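Side-chain contacts in TSR3 (Vulcanisaeta distributa, PDB 5APG), which probably transfers the 3-amino-3-carboxypropyl group of S-adenosylmethionine to an N1-methylpseudouridine of 16S ribosomal RNA: residues 58-61 with 62-66; 123-126 with 127-130; 156-159 with 160-163; 141-144 with 145-149; 20-23 with 24-27. All coordinates share one frame; numbering follows the deposited sequence.

Interaction 1. Residues 58-61 with 62-66; sequences RVIA and ESRGL
R58 and E62 meet one helical turn apart, NE of R58 standing 3.1 Å from OE2 of E62. The pair is a salt bridge, but its hydrogen bond is weak (129° at the proton). Guanidinium and carboxylate planes are turned 72° against each other, which rules out a flat, two-pronged pairing. The arginine chain leaves CB with CG anti to the backbone N (chi1 177°), runs on extended and passes the glutamate at a slant, its CG 3.8 Å from CD of E62. Here the contact is loose and wet: water 1 accepts from NH2 of R58, while water 2 donates to OE1 of E62 and O of V59. The other terminal nitrogen, NH1, binds O of M123, and the ring of F125 makes a cation-pi contact with the same guanidinium.

Backbone carbonyls hold the closely fitted part. O of V59 accepts from both N and OG of S63, the hydroxyl lying 2.8 Å from it. O of I60 takes N of R64 at 2.7 Å, with weaker bonds from N of S63 and N of G65. CD1 of I60 sits over one face of the R64 guanidinium, 3.8 Å above its plane, and NH1 of that arginine binds O of G41. Buried A61 packs against the exit turn, its CA 3.6 Å from O of G65 in a CA-H...O contact. Positive phi at G65 turns the chain from helix 58-63 into strand 66-70, completing the beta-alpha-beta unit begun by strand 43-45 in this SPOUT-type parallel sheet.

Interaction 2. Residues 123-126 with 127-130; sequences MGFK and DEAM
F125 sets its ring beside its own backbone N (chi1 -57°), and E128 folds back at chi2 (83°) to bring its carboxylate up to that ring. OE1 of E128 ends 3.3 Å from CB of F125. It meets the aromatic rim, lying at the edge near the ring plane, with CD1 of F125 4.0 Å away. Ring and carboxylate planes stand 87° apart, which excludes a parallel stack. The other oxygen, OE2, is hydrogen-bonded to N of M1. Replacing E128 with an alanine would probably leave that M1 nitrogen without this carboxylate partner and open a gap beside the F125 rim.

The backbone starts its helical bonding here: N of A129 donates to O of F125 at 2.9 Å, and N of M130 to O of K126 at 3.1 Å. CB of A129 packs 3.5 Å from O of F125. L120 and P3 also touch F125, and R58 makes a cation-pi contact with its ring. G124, with positive phi, is the C-prime residue of the Schellman motif closing helix 112-122, and F125 is the N-cap of helix 126-133: a tight helix-to-helix junction.

Interaction 3. Residues 156-159 with 160-163; sequences GDLS and PERE
E161 runs extended alongside L158, both side chains pointing the same way. From the start of the chain, CB of E161 is 3.7 Å from O of L158. CG comes closer to that same oxygen, at 3.4 Å. CD then meets CD2 of L158 at 4.2 Å, a methyl against the carboxylate carbon. At the tip OE2 leaves the contact altogether, taking a salt bridge from R92 and a hydrogen bond from N of L95; the E161 side chain is about 7 Å from that of L93, which binds S-adenosylmethionine.

The backbone of E161 holds the same carbonyl: its N donates to O of L158 at 3.2 Å and 169°, although from 42° above the carbonyl plane. Just before, OD1 of D157 accepts N of S159 at 3.0 Å and OG of S159 at 2.9 Å, both from one face of the carboxylate. The first bond makes an Asx turn. OG also touches CD of P160 at 3.2 Å. P160 has no N-H to give. The chemistry thus implies that acid and hydroxyl fix the turn leading into the helix, that water 4 links O of L158 to N of R162, and that the glutamate is taken up by R92 and N of L95.

Interaction 4. Residues 141-144 with 145-149; sequences NFII and INQKY
O of F142 is gripped twice by N146, once by its side chain and once by its backbone. ND2 donates from 2.8 Å at 157°, in the carbonyl plane and nearly in its own amide plane, whereas N of N146 adds a weak bond at 3.3 Å. To make the reach, CG of N146 stands beside its own N (chi1 -73°), which swings the amide back over the preceding turn. ND2 thereby comes to lie over one face of the F142 ring, 3.3 Å above its plane and offset toward the rim, with ring and amide planes 58° apart. OD1 accepts from N of I97. With an alanine at N146, F142 O would probably retain the weak backbone bond but lose its stronger donor, and N of I97 would be left without this acceptor.

On the next flank, CG2 of I145 sits 3.6 Å from ND2 of N141, the two side chains crossing at about a right angle. CG2 of I143 touches NE2 of Q147 at 3.8 Å. Past this point the helix kinks: its regular bonding is interrupted at K148 and Y149, N of Y149 making only a weak bond to O of N146. Within helix 141-153, F142 packs on E114 and A118 of helix 112-122, I143 faces M130 and L133 of helix 126-133, and Y149 touches P160 and L164 of helix 160-165.

Interaction 5. Residues 20-23 with 24-27; sequences AIKL and VRFG
K22 and F26 lie side by side with their side chains pointing the same way, CG of K22 4.2 Å from CE2 of F26. The ring is turned so that its edge meets the lysine backbone: O of K22 lies in the ring plane, 3.4 Å from CD2 of F26. The same carbonyl accepts N of F26 at 3.2 Å and 144°, and a weak bond from that amide to O of L23 accompanies it. R25 crosses K22 at a slant. Bent at chi3 (62°), its chain doubles back and puts NH2 3.9 Å from CE of K22, while CE2 of F26 rests 3.5 Å above one face of the guanidinium, offset toward the guanidinium's rim.

These residues close helix 19-25, the connection between strands 5-9 and 30-32 in a beta-alpha-beta unit. G27 follows with positive phi, and with bonds back into the last turn it forms a Schellman motif; N of G27 donates to O of V24 at 3.0 Å.

K22 remains extended beyond CG, and its NZ ends 5.0 Å from NH2 of R25, a proximity of like charges that its outside partners probably offset: NZ donates to O of L135 and forms a salt bridge with the sulfonate of a bound MES, probably from the crystallisation liquor. K22 also makes a cation-pi contact with Y136. Elsewhere on the helix V24 turns a methyl back on the turn before, CG2 lying 3.3 Å from O of A20. Buried L23 rests on I113 and V116 of helix 112-122, and A20 touches T112, which binds S-adenosylmethionine.

Interactions 1 and 5 both end helices that link strands of the parallel sheet, each through a glycine of positive phi, yet they are about 20 Å apart between centres and do not touch. Interaction 1 meets interaction 2 through R58 and A61 against M123, tying one crossover helix to the junction after helix 112-122. Interaction 2 in turn packs on interaction 4 through M130 and I143, and interaction 4 on interaction 3 through Y149 and P160. Interaction 3 is a surface contact with waters; the rest are partly buried. Interaction 4 relies on an amide over an aromatic face, whereas interaction 1 adds a salt bridge and interaction 5 a lysine and arginine beside a ring.

Interaction 1. Residues 58-61 with 62-66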
loop_
_atom_site.group_PDB
_atom_site.type_symbol
_atom_site.label_atom_id
_atom_site.label_comp_id
_atom_site.label_asym_id
_atom_site.label_seq_id
_atom_site.Cartn_x
_atom_site.Cartn_y
_atom_site.Cartn_z
ATOM N N ARG A 58 11.183 5.417 6.556
ATOM C CA ARG A 58 11.057 6.838 6.209
ATOM C C ARG A 58 12.317 7.404 5.543
ATOM O O ARG A 58 12.233 8.174 4.583
ATOM C CB ARG A 58 10.741 7.663 7.460
ATOM C CG ARG A 58 10.666 9.163 7.211
ATOM C CD ARG A 58 10.574 9.931 8.525
ATOM N NE ARG A 58 10.548 11.378 8.309
ATOM C CZ ARG A 58 9.448 12.120 8.340
ATOM N NH1 ARG A 58 8.271 11.556 8.585
ATOM N NH2 ARG A 58 9.522 13.430 8.131
ATOM N N VAL A 59 13.482 7.023 6.058
ATOM C CA VAL A 59 14.745 7.572 5.571
ATOM C C VAL A 59 14.949 7.261 4.085
ATOM O O VAL A 59 15.431 8.105 3.329
ATOM C CB VAL A 59 15.948 7.049 6.403
ATOM C CG1 VAL A 59 16.014 5.531 6.386
ATOM C CG2 VAL A 59 17.251 7.641 5.898
ATOM N N ILE A 60 14.544 6.062 3.671
ATOM C CA ILE A 60 14.640 5.643 2.276
ATOM C C ILE A 60 13.606 6.347 1.398
ATOM O O ILE A 60 13.919 6.795 0.293
ATOM C CB ILE A 60 14.461 4.114 2.145
ATOM C CG1 ILE A 60 15.560 3.388 2.921
ATOM C CG2 ILE A 60 14.473 3.691 0.682
ATOM C CD1 ILE A 60 16.953 3.667 2.402
ATOM N N ALA A 61 12.375 6.443 1.895
ATOM C CA ALA A 61 11.310 7.147 1.182
ATOM C C ALA A 61 11.667 8.610 0.927
ATOM O O ALA A 61 11.354 9.153 -0.128
ATOM C CB ALA A 61 10.005 7.055 1.960
ATOM N N GLU A 62 12.316 9.247 1.896
ATOM C CA GLU A 62 12.747 10.635 1.745
ATOM C C GLU A 62 13.841 10.809 0.701
ATOM O O GLU A 62 13.863 11.801 -0.026
ATOM C CB GLU A 62 13.257 11.189 3.074
ATOM C CG GLU A 62 12.217 11.336 4.155
ATOM C CD GLU A 62 12.827 11.814 5.455
ATOM O OE1 GLU A 62 13.916 11.319 5.821
ATOM O OE2 GLU A 62 12.223 12.692 6.103
ATOM N N SER A 63 14.760 9.851 0.643
ATOM C CA SER A 63 15.962 10.004 -0.170
ATOM C C SER A 63 15.846 9.376 -1.560
ATOM O O SER A 63 16.445 9.873 -2.515
ATOM C CB SER A 63 17.169 9.416 0.570
ATOM O OG SER A 63 16.911 8.081 0.986
ATOM N N ARG A 64 15.078 8.296 -1.677
ATOM C CA ARG A 64 14.926 7.608 -2.958
ATOM C C ARG A 64 13.493 7.684 -3.483
ATOM O O ARG A 64 13.268 7.645 -4.693
ATOM C CB ARG A 64 15.350 6.134 -2.849
ATOM C CG ARG A 64 16.861 5.880 -2.738
ATOM C CD ARG A 64 17.276 5.692 -1.288
ATOM N NE ARG A 64 18.683 5.325 -1.130
ATOM C CZ ARG A 64 19.134 4.071 -1.128
ATOM N NH1 ARG A 64 18.296 3.057 -1.303
ATOM N NH2 ARG A 64 20.429 3.834 -0.965
ATOM N N GLY A 65 12.525 7.777 -2.578
ATOM C CA GLY A 65 11.126 7.867 -2.969
ATOM C C GLY A 65 10.313 6.634 -2.612
ATOM O O GLY A 65 10.836 5.675 -2.036
ATOM N N LEU A 66 9.029 6.664 -2.957
ATOM C CA LEU A 66 8.111 5.553 -2.701
ATOM C C LEU A 66 7.462 5.109 -4.008
ATOM O O LEU A 66 6.838 5.914 -4.700
ATOM C CB LEU A 66 7.032 5.953 -1.687
ATOM C CG LEU A 66 5.971 4.898 -1.343
ATOM C CD1 LEU A 66 6.582 3.737 -0.579
ATOM C CD2 LEU A 66 4.816 5.514 -0.551
HETATM O O HOH W 1 12.462 14.257 7.947
HETATM O O HOH W 2 16.535 10.731 4.489
HETATM O O HOH W 3 11.100 11.345 -1.677
#

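Interaction 2. Residues 123-126 with 127-130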
loop_
_atom_site.group_PDB
_atom_site.type_symbol
_atom_site.label_atom_id
_atom_site.label_comp_id
_atom_site.label_asym_id
_atom_site.label_seq_id
_atom_site.Cartn_x
_atom_site.Cartn_y
_atom_site.Cartn_z
HETATM N N MSE A 123 5.252 5.924 8.235
HETATM C CA MSE A 123 6.562 6.551 8.142
HETATM C C MSE A 123 6.579 7.975 8.705
HETATM O O MSE A 123 7.546 8.713 8.527
HETATM C CB MSE A 123 7.037 6.536 6.688
HETATM C CG MSE A 123 7.249 5.123 6.151
HETATM SE SE MSE A 123 8.103 5.077 4.398
HETATM C CE MSE A 123 6.736 5.988 3.363
ATOM N N GLY A 124 5.507 8.359 9.389
ATOM C CA GLY A 124 5.490 9.626 10.099
ATOM C C GLY A 124 4.918 10.800 9.324
ATOM O O GLY A 124 4.966 11.934 9.797
ATOM N N PHE A 125 4.386 10.540 8.135
ATOM C CA PHE A 125 3.751 11.597 7.350
ATOM C C PHE A 125 2.239 11.563 7.551
ATOM O O PHE A 125 1.481 11.358 6.606
ATOM C CB PHE A 125 4.099 11.456 5.864
ATOM C CG PHE A 125 5.577 11.461 5.583
ATOM C CD1 PHE A 125 6.271 12.654 5.467
ATOM C CD2 PHE A 125 6.269 10.270 5.428
ATOM C CE1 PHE A 125 7.630 12.661 5.208
ATOM C CE2 PHE A 125 7.628 10.267 5.168
ATOM C CZ PHE A 125 8.310 11.464 5.058
ATOM N N LYS A 126 1.805 11.768 8.791
ATOM C CA LYS A 126 0.391 11.659 9.141
ATOM C C LYS A 126 -0.480 12.724 8.477
ATOM O O LYS A 126 -1.588 12.428 8.028
ATOM C CB LYS A 126 0.220 11.728 10.659
ATOM C CG LYS A 126 0.837 10.545 11.381
ATOM C CD LYS A 126 0.665 10.640 12.889
ATOM C CE LYS A 126 1.032 9.318 13.553
ATOM N NZ LYS A 126 1.317 9.466 15.005
ATOM N N ASP A 127 0.013 13.955 8.410
ATOM C CA ASP A 127 -0.762 15.035 7.801
ATOM C C ASP A 127 -0.954 14.768 6.312
ATOM O O ASP A 127 -2.051 14.928 5.777
ATOM C CB ASP A 127 -0.079 16.383 8.011
ATOM C CG ASP A 127 -0.121 16.840 9.456
ATOM O OD1 ASP A 127 -0.901 16.268 10.245
ATOM O OD2 ASP A 127 0.621 17.780 9.799
ATOM N N GLU A 128 0.124 14.360 5.653
ATOM C CA GLU A 128 0.076 13.998 4.244
ATOM C C GLU A 128 -0.864 12.822 3.992
ATOM O O GLU A 128 -1.594 12.803 3.004
ATOM C CB GLU A 128 1.481 13.665 3.735
ATOM C CG GLU A 128 2.413 14.873 3.666
ATOM C CD GLU A 128 3.062 15.210 5.001
ATOM O OE1 GLU A 128 2.769 14.526 6.007
ATOM O OE2 GLU A 128 3.873 16.160 5.039
ATOM N N ALA A 129 -0.839 11.838 4.883
ATOM C CA ALA A 129 -1.716 10.681 4.747
ATOM C C ALA A 129 -3.182 11.110 4.753
ATOM O O ALA A 129 -3.998 10.583 3.994
ATOM C CB ALA A 129 -1.452 9.680 5.855
HETATM N N MSE A 130 -3.509 12.073 5.610
HETATM C CA MSE A 130 -4.880 12.568 5.710
HETATM C C MSE A 130 -5.272 13.403 4.488
HETATM O O MSE A 130 -6.399 13.309 4.002
HETATM C CB MSE A 130 -5.062 13.393 6.989
HETATM C CG MSE A 130 -6.493 13.903 7.185
HETATM SE SE MSE A 130 -7.730 12.393 7.357
HETATM C CE MSE A 130 -7.107 11.722 9.075
#

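Interaction 3. Residues 156-159 with 160-163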
loop_
_atom_site.group_PDB
_atom_site.type_symbol
_atom_site.label_atom_id
_atom_site.label_comp_id
_atom_site.label_asym_id
_atom_site.label_seq_id
_atom_site.Cartn_x
_atom_site.Cartn_y
_atom_site.Cartn_z
ATOM N N GLY A 156 6.548 1.293 15.478
ATOM C CA GLY A 156 7.417 0.172 15.172
ATOM C C GLY A 156 6.996 -1.144 15.806
ATOM O O GLY A 156 7.770 -2.098 15.835
ATOM N N ASP A 157 5.765 -1.199 16.303
ATOM C CA ASP A 157 5.269 -2.388 16.990
ATOM C C ASP A 157 4.286 -3.167 16.113
ATOM O O ASP A 157 3.188 -2.693 15.824
ATOM C CB ASP A 157 4.610 -1.985 18.311
ATOM C CG ASP A 157 4.020 -3.161 19.061
ATOM O OD1 ASP A 157 4.338 -4.324 18.731
ATOM O OD2 ASP A 157 3.231 -2.915 19.995
ATOM N N LEU A 158 4.682 -4.375 15.716
ATOM C CA LEU A 158 3.892 -5.182 14.786
ATOM C C LEU A 158 3.044 -6.249 15.475
ATOM O O LEU A 158 2.423 -7.078 14.812
ATOM C CB LEU A 158 4.813 -5.841 13.760
ATOM C CG LEU A 158 5.412 -4.872 12.738
ATOM C CD1 LEU A 158 6.800 -5.318 12.312
ATOM C CD2 LEU A 158 4.483 -4.765 11.533
ATOM N N SER A 159 3.002 -6.214 16.801
ATOM C CA SER A 159 2.206 -7.180 17.561
ATOM C C SER A 159 0.694 -7.224 17.236
ATOM O O SER A 159 0.075 -8.264 17.431
ATOM C CB SER A 159 2.399 -6.938 19.068
ATOM O OG SER A 159 1.843 -5.702 19.479
ATOM N N PRO A 160 0.089 -6.119 16.746
ATOM C CA PRO A 160 -1.332 -6.269 16.391
ATOM C C PRO A 160 -1.670 -7.312 15.318
ATOM O O PRO A 160 -2.805 -7.787 15.306
ATOM C CB PRO A 160 -1.709 -4.882 15.860
ATOM C CG PRO A 160 -0.782 -3.961 16.506
ATOM C CD PRO A 160 0.496 -4.699 16.739
ATOM N N GLU A 161 -0.731 -7.644 14.434
ATOM C CA GLU A 161 -1.061 -8.432 13.241
ATOM C C GLU A 161 -1.677 -9.798 13.531
ATOM O O GLU A 161 -2.702 -10.153 12.947
ATOM C CB GLU A 161 0.179 -8.635 12.370
ATOM C CG GLU A 161 0.788 -7.364 11.825
ATOM C CD GLU A 161 1.599 -7.632 10.581
ATOM O OE1 GLU A 161 2.546 -8.444 10.645
ATOM O OE2 GLU A 161 1.264 -7.055 9.527
ATOM N N ARG A 162 -1.047 -10.571 14.409
ATOM C CA ARG A 162 -1.508 -11.931 14.670
ATOM C C ARG A 162 -2.894 -11.959 15.301
ATOM O O ARG A 162 -3.704 -12.833 14.990
ATOM C CB ARG A 162 -0.518 -12.677 15.564
ATOM C CG ARG A 162 0.750 -13.106 14.843
ATOM C CD ARG A 162 1.707 -13.807 15.788
ATOM N NE ARG A 162 2.714 -14.576 15.065
ATOM C CZ ARG A 162 3.921 -14.118 14.750
ATOM N NH1 ARG A 162 4.272 -12.887 15.088
ATOM N NH2 ARG A 162 4.770 -14.889 14.091
ATOM N N GLU A 163 -3.168 -11.008 16.188
ATOM C CA GLU A 163 -4.478 -10.946 16.825
ATOM C C GLU A 163 -5.536 -10.465 15.839
ATOM O O GLU A 163 -6.670 -10.947 15.843
ATOM C CB GLU A 163 -4.446 -10.038 18.055
ATOM C CG GLU A 163 -5.810 -9.859 18.706
ATOM C CD GLU A 163 -5.755 -9.917 20.220
ATOM O OE1 GLU A 163 -4.839 -9.304 20.811
ATOM O OE2 GLU A 163 -6.632 -10.575 20.819
HETATM O O HOH W 4 1.868 -9.851 14.840
HETATM O O HOH W 5 -0.978 -10.498 18.042
#

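Interaction 4. Residues 141-144 with 145-149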
loop_
_atom_site.group_PDB
_atom_site.type_symbol
_atom_site.label_atom_id
_atom_site.label_comp_id
_atom_site.label_asym_id
_atom_site.label_seq_id
_atom_site.Cartn_x
_atom_site.Cartn_y
_atom_site.Cartn_z
ATOM N N ASN A 141 -12.004 7.713 7.208
ATOM C CA ASN A 141 -12.456 6.585 8.021
ATOM C C ASN A 141 -11.457 5.422 8.034
ATOM O O ASN A 141 -11.486 4.591 8.938
ATOM C CB ASN A 141 -13.814 6.083 7.531
ATOM C CG ASN A 141 -14.513 5.206 8.557
ATOM O OD1 ASN A 141 -14.523 5.515 9.750
ATOM N ND2 ASN A 141 -15.095 4.104 8.099
ATOM N N PHE A 142 -10.587 5.365 7.030
ATOM C CA PHE A 142 -9.533 4.352 6.987
ATOM C C PHE A 142 -8.633 4.443 8.212
ATOM O O PHE A 142 -8.259 3.428 8.796
ATOM C CB PHE A 142 -8.695 4.492 5.717
ATOM C CG PHE A 142 -7.540 3.534 5.645
ATOM C CD1 PHE A 142 -7.756 2.188 5.407
ATOM C CD2 PHE A 142 -6.239 3.981 5.815
ATOM C CE1 PHE A 142 -6.693 1.299 5.338
ATOM C CE2 PHE A 142 -5.172 3.097 5.750
ATOM C CZ PHE A 142 -5.402 1.756 5.509
ATOM N N ILE A 143 -8.287 5.667 8.599
ATOM C CA ILE A 143 -7.478 5.871 9.792
ATOM C C ILE A 143 -8.299 5.601 11.053
ATOM O O ILE A 143 -7.809 4.968 11.988
ATOM C CB ILE A 143 -6.886 7.291 9.830
ATOM C CG1 ILE A 143 -5.829 7.429 8.731
ATOM C CG2 ILE A 143 -6.268 7.588 11.193
ATOM C CD1 ILE A 143 -5.183 8.790 8.664
ATOM N N ILE A 144 -9.549 6.057 11.067
ATOM C CA ILE A 144 -10.435 5.832 12.212
ATOM C C ILE A 144 -10.561 4.350 12.574
ATOM O O ILE A 144 -10.335 3.962 13.724
ATOM C CB ILE A 144 -11.846 6.398 11.950
ATOM C CG1 ILE A 144 -11.790 7.920 11.772
ATOM C CG2 ILE A 144 -12.802 6.023 13.088
ATOM C CD1 ILE A 144 -11.385 8.667 13.026
ATOM N N ILE A 145 -10.919 3.518 11.601
ATOM C CA ILE A 145 -11.171 2.112 11.896
ATOM C C ILE A 145 -9.868 1.344 12.122
ATOM O O ILE A 145 -9.880 0.261 12.696
ATOM C CB ILE A 145 -11.991 1.428 10.777
ATOM C CG1 ILE A 145 -11.191 1.348 9.477
ATOM C CG2 ILE A 145 -13.313 2.159 10.555
ATOM C CD1 ILE A 145 -11.833 0.450 8.438
ATOM N N ASN A 146 -8.741 1.912 11.696
ATOM C CA ASN A 146 -7.440 1.276 11.918
ATOM C C ASN A 146 -6.596 1.962 12.986
ATOM O O ASN A 146 -5.423 1.629 13.153
ATOM C CB ASN A 146 -6.637 1.233 10.615
ATOM C CG ASN A 146 -7.178 0.221 9.635
ATOM O OD1 ASN A 146 -7.080 -0.984 9.861
ATOM N ND2 ASN A 146 -7.759 0.704 8.542
ATOM N N GLN A 147 -7.193 2.910 13.703
ATOM C CA GLN A 147 -6.443 3.813 14.578
ATOM C C GLN A 147 -5.543 3.093 15.579
ATOM O O GLN A 147 -4.366 3.424 15.713
ATOM C CB GLN A 147 -7.407 4.730 15.330
ATOM C CG GLN A 147 -6.715 5.759 16.207
ATOM C CD GLN A 147 -6.141 6.910 15.406
ATOM O OE1 GLN A 147 -4.924 7.020 15.241
ATOM N NE2 GLN A 147 -7.014 7.785 14.910
ATOM N N LYS A 148 -6.092 2.098 16.264
ATOM C CA LYS A 148 -5.341 1.378 17.289
ATOM C C LYS A 148 -4.171 0.586 16.709
ATOM O O LYS A 148 -3.124 0.465 17.346
ATOM C CB LYS A 148 -6.266 0.446 18.067
ATOM C CG LYS A 148 -7.166 1.165 19.056
ATOM C CD LYS A 148 -7.937 0.179 19.917
ATOM C CE LYS A 148 -8.718 0.890 21.013
ATOM N NZ LYS A 148 -9.232 -0.066 22.034
ATOM N N TYR A 149 -4.349 0.049 15.504
ATOM C CA TYR A 149 -3.288 -0.706 14.849
ATOM C C TYR A 149 -2.212 0.245 14.339
ATOM O O TYR A 149 -1.021 0.026 14.559
ATOM C CB TYR A 149 -3.853 -1.542 13.695
ATOM C CG TYR A 149 -5.156 -2.223 14.036
ATOM C CD1 TYR A 149 -5.282 -2.981 15.194
ATOM C CD2 TYR A 149 -6.271 -2.085 13.215
ATOM C CE1 TYR A 149 -6.478 -3.599 15.519
ATOM C CE2 TYR A 149 -7.472 -2.697 13.533
ATOM C CZ TYR A 149 -7.568 -3.450 14.687
ATOM O OH TYR A 149 -8.758 -4.060 15.006
#

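Interaction 5. Residues 20-23 with 24-27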
loop_
_atom_site.group_PDB
_atom_site.type_symbol
_atom_site.label_atom_id
_atom_site.label_comp_id
_atom_site.label_asym_id
_atom_site.label_seq_id
_atom_site.Cartn_x
_atom_site.Cartn_y
_atom_site.Cartn_z
ATOM N N ALA A 20 -5.506 5.336 -8.100
ATOM C CA ALA A 20 -4.177 5.826 -8.460
ATOM C C ALA A 20 -4.283 7.002 -9.427
ATOM O O ALA A 20 -3.540 7.979 -9.311
ATOM C CB ALA A 20 -3.335 4.711 -9.065
ATOM N N ILE A 21 -5.204 6.902 -10.380
ATOM C CA ILE A 21 -5.456 7.986 -11.323
ATOM C C ILE A 21 -5.816 9.274 -10.581
ATOM O O ILE A 21 -5.371 10.366 -10.948
ATOM C CB ILE A 21 -6.584 7.615 -12.314
ATOM C CG1 ILE A 21 -6.106 6.535 -13.287
ATOM C CG2 ILE A 21 -7.059 8.835 -13.081
ATOM C CD1 ILE A 21 -4.917 6.950 -14.127
ATOM N N LYS A 22 -6.600 9.141 -9.516
ATOM C CA LYS A 22 -7.004 10.299 -8.725
ATOM C C LYS A 22 -5.833 10.891 -7.938
ATOM O O LYS A 22 -5.694 12.111 -7.860
ATOM C CB LYS A 22 -8.145 9.926 -7.778
ATOM C CG LYS A 22 -9.020 11.109 -7.395
ATOM C CD LYS A 22 -10.267 10.651 -6.662
ATOM C CE LYS A 22 -11.187 11.814 -6.381
ATOM N NZ LYS A 22 -12.431 11.400 -5.661
ATOM N N LEU A 23 -4.998 10.033 -7.353
ATOM C CA LEU A 23 -3.751 10.480 -6.728
ATOM C C LEU A 23 -2.911 11.331 -7.673
ATOM O O LEU A 23 -2.412 12.395 -7.301
ATOM C CB LEU A 23 -2.909 9.285 -6.269
ATOM C CG LEU A 23 -3.228 8.642 -4.927
ATOM C CD1 LEU A 23 -2.411 7.363 -4.759
ATOM C CD2 LEU A 23 -2.943 9.630 -3.808
ATOM N N VAL A 24 -2.751 10.840 -8.896
ATOM C CA VAL A 24 -1.923 11.502 -9.892
ATOM C C VAL A 24 -2.562 12.818 -10.330
ATOM O O VAL A 24 -1.879 13.829 -10.478
ATOM C CB VAL A 24 -1.696 10.588 -11.113
ATOM C CG1 VAL A 24 -0.971 11.336 -12.226
ATOM C CG2 VAL A 24 -0.928 9.339 -10.696
ATOM N N ARG A 25 -3.880 12.797 -10.511
ATOM C CA ARG A 25 -4.624 13.978 -10.941
ATOM C C ARG A 25 -4.436 15.149 -9.981
ATOM O O ARG A 25 -4.404 16.303 -10.406
ATOM C CB ARG A 25 -6.116 13.648 -11.085
ATOM C CG ARG A 25 -6.929 14.729 -11.785
ATOM C CD ARG A 25 -8.226 14.174 -12.370
ATOM N NE ARG A 25 -9.122 13.621 -11.357
ATOM C CZ ARG A 25 -9.977 14.345 -10.642
ATOM N NH1 ARG A 25 -10.050 15.657 -10.823
ATOM N NH2 ARG A 25 -10.758 13.763 -9.742
ATOM N N PHE A 26 -4.293 14.855 -8.693
ATOM C CA PHE A 26 -4.120 15.909 -7.694
ATOM C C PHE A 26 -2.656 16.135 -7.314
ATOM O O PHE A 26 -2.359 16.922 -6.420
ATOM C CB PHE A 26 -4.944 15.600 -6.438
ATOM C CG PHE A 26 -6.404 15.927 -6.585
ATOM C CD1 PHE A 26 -6.874 17.200 -6.302
ATOM C CD2 PHE A 26 -7.301 14.971 -7.031
ATOM C CE1 PHE A 26 -8.217 17.514 -6.450
ATOM C CE2 PHE A 26 -8.644 15.276 -7.184
ATOM C CZ PHE A 26 -9.100 16.550 -6.893
ATOM N N GLY A 27 -1.746 15.444 -7.992
ATOM C CA GLY A 27 -0.325 15.686 -7.810
ATOM C C GLY A 27 0.345 15.061 -6.595
ATOM O O GLY A 27 1.462 15.445 -6.248
#